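Local coordinates for protein tumor necrosis factor receptor superfamily member 11B (Mus musculus, PDB 4E4D) that acts as a secreted decoy receptor that binds the cytokine RANKL (TNFSF11) and so neutralises its role in osteoclast formation, restraining bone resorption, at residues L29-H32 against R36-T39; P64-K67 against S71-Q74. All blocks are in the same frame, centred on the assembly; numbering follows the deposited sequence.

Interaction 1: residues L29-H32 against R36-T39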
ATOM      1  N   LEU B  29      -0.835   6.285  34.586  1.00 61.88           N
ATOM      2  CA  LEU B  29      -0.629   5.288  35.631  1.00 65.28           C
ATOM      3  C   LEU B  29       0.788   4.731  35.567  1.00 61.27           C
ATOM      4  O   LEU B  29       1.196   4.174  34.551  1.00 59.35           O
ATOM      5  CB  LEU B  29      -1.646   4.157  35.476  1.00 63.46           C
ATOM      6  CG  LEU B  29      -1.759   3.153  36.624  1.00 71.16           C
ATOM      7  CD1 LEU B  29      -3.070   2.393  36.517  1.00 77.83           C
ATOM      8  CD2 LEU B  29      -0.589   2.181  36.635  1.00 78.15           C
ATOM      9  N   LYS B  30       1.539   4.882  36.653  1.00 64.79           N
ATOM     10  CA  LYS B  30       2.906   4.372  36.700  1.00 70.71           C
ATOM     11  C   LYS B  30       3.012   3.104  37.549  1.00 71.06           C
ATOM     12  O   LYS B  30       3.844   2.239  37.277  1.00 70.70           O
ATOM     13  CB  LYS B  30       3.868   5.438  37.223  1.00 57.40           C
ATOM     14  CG  LYS B  30       5.324   5.110  36.942  1.00 65.02           C
ATOM     15  CD  LYS B  30       6.249   6.259  37.301  1.00 72.50           C
ATOM     16  CE  LYS B  30       7.644   6.040  36.730  1.00 71.41           C
ATOM     17  NZ  LYS B  30       8.244   4.745  37.159  1.00 70.26           N
ATOM     18  N   GLN B  31       2.177   3.002  38.579  1.00 74.22           N
ATOM     19  CA  GLN B  31       2.141   1.809  39.423  1.00 74.30           C
ATOM     20  C   GLN B  31       0.745   1.569  39.987  1.00 76.37           C
ATOM     21  O   GLN B  31       0.127   2.471  40.552  1.00 73.30           O
ATOM     22  CB  GLN B  31       3.153   1.924  40.564  1.00 78.00           C
ATOM     23  CG  GLN B  31       4.598   1.840  40.111  1.00 75.85           C
ATOM     24  CD  GLN B  31       5.575   1.745  41.267  1.00 76.03           C
ATOM     25  OE1 GLN B  31       5.251   2.090  42.404  1.00 68.71           O
ATOM     26  NE2 GLN B  31       6.781   1.269  40.979  1.00 72.78           N
ATOM     27  N   HIS B  32       0.259   0.341  39.834  1.00 83.85           N
ATOM     28  CA  HIS B  32      -1.064  -0.034  40.314  1.00 92.37           C
ATOM     29  C   HIS B  32      -1.174   0.146  41.819  1.00 92.93           C
ATOM     30  O   HIS B  32      -0.166   0.221  42.522  1.00 90.01           O
ATOM     31  CB  HIS B  32      -1.357  -1.491  39.970  1.00103.32           C
ATOM     32  CG  HIS B  32      -1.526  -1.744  38.505  1.00110.48           C
ATOM     33  ND1 HIS B  32      -2.762  -1.836  37.905  1.00113.86           N
ATOM     34  CD2 HIS B  32      -0.614  -1.921  37.521  1.00108.11           C
ATOM     35  CE1 HIS B  32      -2.606  -2.061  36.613  1.00110.68           C
ATOM     36  NE2 HIS B  32      -1.312  -2.117  36.353  1.00107.92           N
ATOM     37  N   ARG B  36      -1.228  -1.559  50.262  1.00112.21           N
ATOM     38  CA  ARG B  36      -0.632  -0.545  51.122  1.00114.18           C
ATOM     39  C   ARG B  36      -0.713   0.854  50.510  1.00105.56           C
ATOM     40  O   ARG B  36      -0.922   1.836  51.223  1.00106.92           O
ATOM     41  CB  ARG B  36       0.830  -0.903  51.399  1.00117.83           C
ATOM     42  CG  ARG B  36       1.393  -0.306  52.679  1.00116.48           C
ATOM     43  CD  ARG B  36       2.859  -0.675  52.874  1.00115.03           C
ATOM     44  NE  ARG B  36       3.740   0.042  51.951  1.00114.77           N
ATOM     45  CZ  ARG B  36       4.104  -0.393  50.746  1.00117.05           C
ATOM     46  NH1 ARG B  36       3.673  -1.562  50.283  1.00118.73           N
ATOM     47  NH2 ARG B  36       4.907   0.347  49.995  1.00108.60           N
ATOM     48  N   ARG B  37      -0.550   0.943  49.193  1.00102.28           N
ATOM     49  CA  ARG B  37      -0.498   2.239  48.518  1.00 99.17           C
ATOM     50  C   ARG B  37      -1.666   2.473  47.566  1.00 97.77           C
ATOM     51  O   ARG B  37      -2.249   1.532  47.027  1.00100.52           O
ATOM     52  CB  ARG B  37       0.809   2.385  47.739  1.00 88.47           C
ATOM     53  CG  ARG B  37       2.053   2.369  48.603  1.00 97.42           C
ATOM     54  CD  ARG B  37       3.249   2.896  47.836  1.00 91.92           C
ATOM     55  NE  ARG B  37       3.076   4.300  47.471  1.00 88.98           N
ATOM     56  CZ  ARG B  37       3.919   4.988  46.709  1.00 90.21           C
ATOM     57  NH1 ARG B  37       5.005   4.406  46.218  1.00 89.08           N
ATOM     58  NH2 ARG B  37       3.672   6.261  46.433  1.00 83.06           N
ATOM     59  N   LYS B  38      -1.988   3.746  47.363  1.00 95.43           N
ATOM     60  CA  LYS B  38      -3.021   4.152  46.420  1.00 94.03           C
ATOM     61  C   LYS B  38      -2.423   4.197  45.018  1.00 88.65           C
ATOM     62  O   LYS B  38      -1.204   4.273  44.864  1.00 87.15           O
ATOM     63  CB  LYS B  38      -3.562   5.529  46.812  1.00 96.10           C
ATOM     64  CG  LYS B  38      -4.738   6.016  45.982  1.00100.44           C
ATOM     65  CD  LYS B  38      -5.213   7.383  46.457  1.00105.54           C
ATOM     66  CE  LYS B  38      -6.387   7.889  45.634  1.00103.34           C
ATOM     67  NZ  LYS B  38      -6.871   9.218  46.104  1.00102.60           N
ATOM     68  N   THR B  39      -3.275   4.148  43.999  1.00 85.71           N
ATOM     69  CA  THR B  39      -2.806   4.172  42.617  1.00 82.05           C
ATOM     70  C   THR B  39      -1.828   5.321  42.408  1.00 74.06           C
ATOM     71  O   THR B  39      -2.148   6.477  42.682  1.00 72.90           O
ATOM     72  CB  THR B  39      -3.972   4.327  41.619  1.00 83.30           C
ATOM     73  OG1 THR B  39      -4.808   3.166  41.667  1.00 91.04           O
ATOM     74  CG2 THR B  39      -3.445   4.502  40.201  1.00 79.59           C
TER
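Leu29 and Thr39 meet in a loose, mainly van der Waals contact at the loop end of the hairpin formed by strands 27-31 and 40-43, where the chain returns toward its own start. The two side chains cross at about a right angle, with Leu29 CG 4.2 Å from Thr39 CG2. The backbones draw nearest at the end of the strand, where CA of His32 and CA of Thr39 are 5.1 Å apart, and Thr39 CG2 also lies 4.1 Å from the carbonyl O of Gln31. Threonine serves two neighbours here. Its methyl, anti to the backbone N while the hydroxyl lies beside that N (chi1 -66°), faces the end of strand 27-31, whereas OG1 is hydrogen-bonded to the backbone O of Asp21. The buried hydroxyl thus has a partner, and the apolar branch is left to pack.

This is the first cysteine-rich repeat of the TNF-receptor fold, a module with almost no ordinary hydrophobic core, held together largely by disulfides. Accordingly, Leu29 and Thr39 both touch Cys23 and Tyr10, and Thr39 also rests on Cys20 and Cys33, which are bonded to each other. Leucine suits its site because a branched aliphatic group can fill in between cystine and aromatic ring. It also reaches back within its own segment, placing CD2 4.2 Å above one face of the His32 imidazole, displaced toward the ring's rim.

Toward the solvent the contact thins into long polar side chains. Gln31 OE1 approaches the Arg37 guanidinium obliquely, 4.5 Å from NH1, too far for a hydrogen bond, so any attraction is probably weak and electrostatic. Such flexible, water-compatible side chains fit an exposed loop margin, while Gln31 and Lys30 hold to Leu40 through their backbones.

Interaction 2: residues P64-K67 against S71-Q74; sequences PVCK and SVKQ
The disulfide region of the second TNF-receptor cysteine-rich repeat supplies this contact: Cys66, in the loop 64-67, directs its sulfur onto the start of segment 71-74. Cys66 SG lies 3.6 Å from Val72 CG2 and 4.1 Å from the backbone O of Ser71, while CA of Cys66 is 6.8 Å from CA of Ser71, so the sulfur bridges a gap between backbones too widely spaced to pair. The torsion sets SG anti to the carbonyl carbon of its residue (chi1 -69°), turning it toward the strand.

Val72 answers with one methyl, CG2, beside its own backbone N; a beta-branched residue suits an extended strand and offers a compact apolar surface to the sulfur. Ser71 contributes through its carbonyl, its CB pointing away from the loop. Beyond Val72 the strand is interrupted by a classic beta bulge, with Lys73 and Gln74 both opposite Val83.

Pro64, Val65 and Lys67 of the loop lie against the chain of another protein, where an acidic side chain accepts a hydrogen bond from Val65 N, consistent with a place in ligand recognition. Cys66 is joined to Cys84, on the strand paired with 70-74. Being oxidised, its sulfur carries no thiol proton; its contact with the valine methyl is weak and non-directional, so the covalent bond to Cys84 probably does most to fix the position of Cys66.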
ATOM      1  N   PRO B  64      -2.351  15.608  15.223  1.00 68.14           N
ATOM      2  CA  PRO B  64      -1.177  15.839  14.378  1.00 65.86           C
ATOM      3  C   PRO B  64      -0.718  17.293  14.380  1.00 57.66           C
ATOM      4  O   PRO B  64      -1.272  18.124  15.101  1.00 59.20           O
ATOM      5  CB  PRO B  64      -1.689  15.466  12.989  1.00 57.71           C
ATOM      6  CG  PRO B  64      -3.124  15.877  13.021  1.00 60.48           C
ATOM      7  CD  PRO B  64      -3.600  15.661  14.441  1.00 68.35           C
ATOM      8  N   VAL B  65       0.297  17.581  13.573  1.00 56.84           N
ATOM      9  CA  VAL B  65       0.752  18.946  13.356  1.00 57.82           C
ATOM     10  C   VAL B  65      -0.286  19.692  12.523  1.00 58.21           C
ATOM     11  O   VAL B  65      -0.977  19.089  11.701  1.00 57.51           O
ATOM     12  CB  VAL B  65       2.101  18.967  12.613  1.00 56.73           C
ATOM     13  CG1 VAL B  65       2.502  20.392  12.256  1.00 60.47           C
ATOM     14  CG2 VAL B  65       3.178  18.292  13.448  1.00 56.53           C
ATOM     15  N   CYS B  66      -0.395  21.001  12.737  1.00 59.66           N
ATOM     16  CA  CYS B  66      -1.333  21.825  11.980  1.00 61.81           C
ATOM     17  C   CYS B  66      -0.899  21.958  10.523  1.00 59.44           C
ATOM     18  O   CYS B  66       0.278  22.178  10.234  1.00 58.88           O
ATOM     19  CB  CYS B  66      -1.460  23.211  12.614  1.00 66.38           C
ATOM     20  SG  CYS B  66      -2.294  23.225  14.221  1.00 80.84           S
ATOM     21  N   LYS B  67      -1.857  21.830   9.610  1.00 59.39           N
ATOM     22  CA  LYS B  67      -1.576  21.893   8.179  1.00 58.52           C
ATOM     23  C   LYS B  67      -1.220  23.313   7.723  1.00 59.50           C
ATOM     24  O   LYS B  67      -1.097  24.225   8.540  1.00 60.82           O
ATOM     25  CB  LYS B  67      -2.769  21.358   7.379  1.00 69.97           C
ATOM     26  CG  LYS B  67      -2.937  19.844   7.440  1.00 67.65           C
ATOM     27  CD  LYS B  67      -3.596  19.394   8.732  1.00 69.07           C
ATOM     28  CE  LYS B  67      -3.898  17.905   8.713  1.00 67.24           C
ATOM     29  NZ  LYS B  67      -2.659  17.076   8.710  1.00 75.39           N
ATOM     30  N   SER B  71      -4.596  27.246  11.711  1.00 69.26           N
ATOM     31  CA  SER B  71      -4.075  27.946  12.873  1.00 70.60           C
ATOM     32  C   SER B  71      -4.269  27.074  14.104  1.00 70.59           C
ATOM     33  O   SER B  71      -5.096  26.163  14.104  1.00 70.17           O
ATOM     34  CB  SER B  71      -4.802  29.275  13.066  1.00 73.33           C
ATOM     35  OG  SER B  71      -6.156  29.062  13.421  1.00 74.73           O
ATOM     36  N   VAL B  72      -3.505  27.354  15.153  1.00 71.22           N
ATOM     37  CA  VAL B  72      -3.667  26.652  16.418  1.00 71.57           C
ATOM     38  C   VAL B  72      -4.715  27.361  17.268  1.00 74.31           C
ATOM     39  O   VAL B  72      -4.438  28.399  17.867  1.00 76.17           O
ATOM     40  CB  VAL B  72      -2.344  26.586  17.203  1.00 71.23           C
ATOM     41  CG1 VAL B  72      -2.550  25.889  18.541  1.00 71.81           C
ATOM     42  CG2 VAL B  72      -1.275  25.875  16.387  1.00 68.80           C
ATOM     43  N   LYS B  73      -5.921  26.804  17.309  1.00 74.77           N
ATOM     44  CA  LYS B  73      -6.983  27.360  18.138  1.00 77.57           C
ATOM     45  C   LYS B  73      -6.637  27.162  19.608  1.00 78.45           C
ATOM     46  O   LYS B  73      -6.606  28.115  20.385  1.00 80.71           O
ATOM     47  CB  LYS B  73      -8.324  26.692  17.824  1.00 77.95           C
ATOM     48  CG  LYS B  73      -9.479  27.207  18.675  1.00 83.34           C
ATOM     49  CD  LYS B  73     -10.753  26.405  18.454  1.00 84.04           C
ATOM     50  CE  LYS B  73     -11.295  26.586  17.045  1.00 86.48           C
ATOM     51  NZ  LYS B  73     -12.568  25.842  16.837  1.00 91.74           N
ATOM     52  N   GLN B  74      -6.376  25.914  19.978  1.00 76.80           N
ATOM     53  CA  GLN B  74      -5.996  25.577  21.343  1.00 77.48           C
ATOM     54  C   GLN B  74      -4.691  24.794  21.333  1.00 75.14           C
ATOM     55  O   GLN B  74      -4.607  23.717  20.739  1.00 72.98           O
ATOM     56  CB  GLN B  74      -7.098  24.754  22.014  1.00 78.33           C
ATOM     57  CG  GLN B  74      -6.798  24.343  23.450  1.00 79.18           C
ATOM     58  CD  GLN B  74      -6.800  25.518  24.411  1.00 87.12           C
ATOM     59  OE1 GLN B  74      -6.413  26.631  24.053  1.00 87.08           O
ATOM     60  NE2 GLN B  74      -7.248  25.276  25.638  1.00 84.17           N
TER

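Overall arrangement
From the N terminus, the chain first closes interaction 1, where strand 27-31 leads through a short loop to segment 36-39 and on into strand 40-43, within the first cysteine-rich repeat. It then passes into the second repeat, where interaction 2 closes the turn between loop 64-67 and strand 70-74, which pairs with strand 83-86. The two closures follow one another in series, neither nested nor crossed, and each spans three intervening residues. The centres of interaction 1 and interaction 2 lie about 35 Å apart. The nearest atoms of interaction 1 and interaction 2 are about 22 Å apart, as expected of an elongated receptor built from successive modules. Each therefore ties together parts of its own repeat.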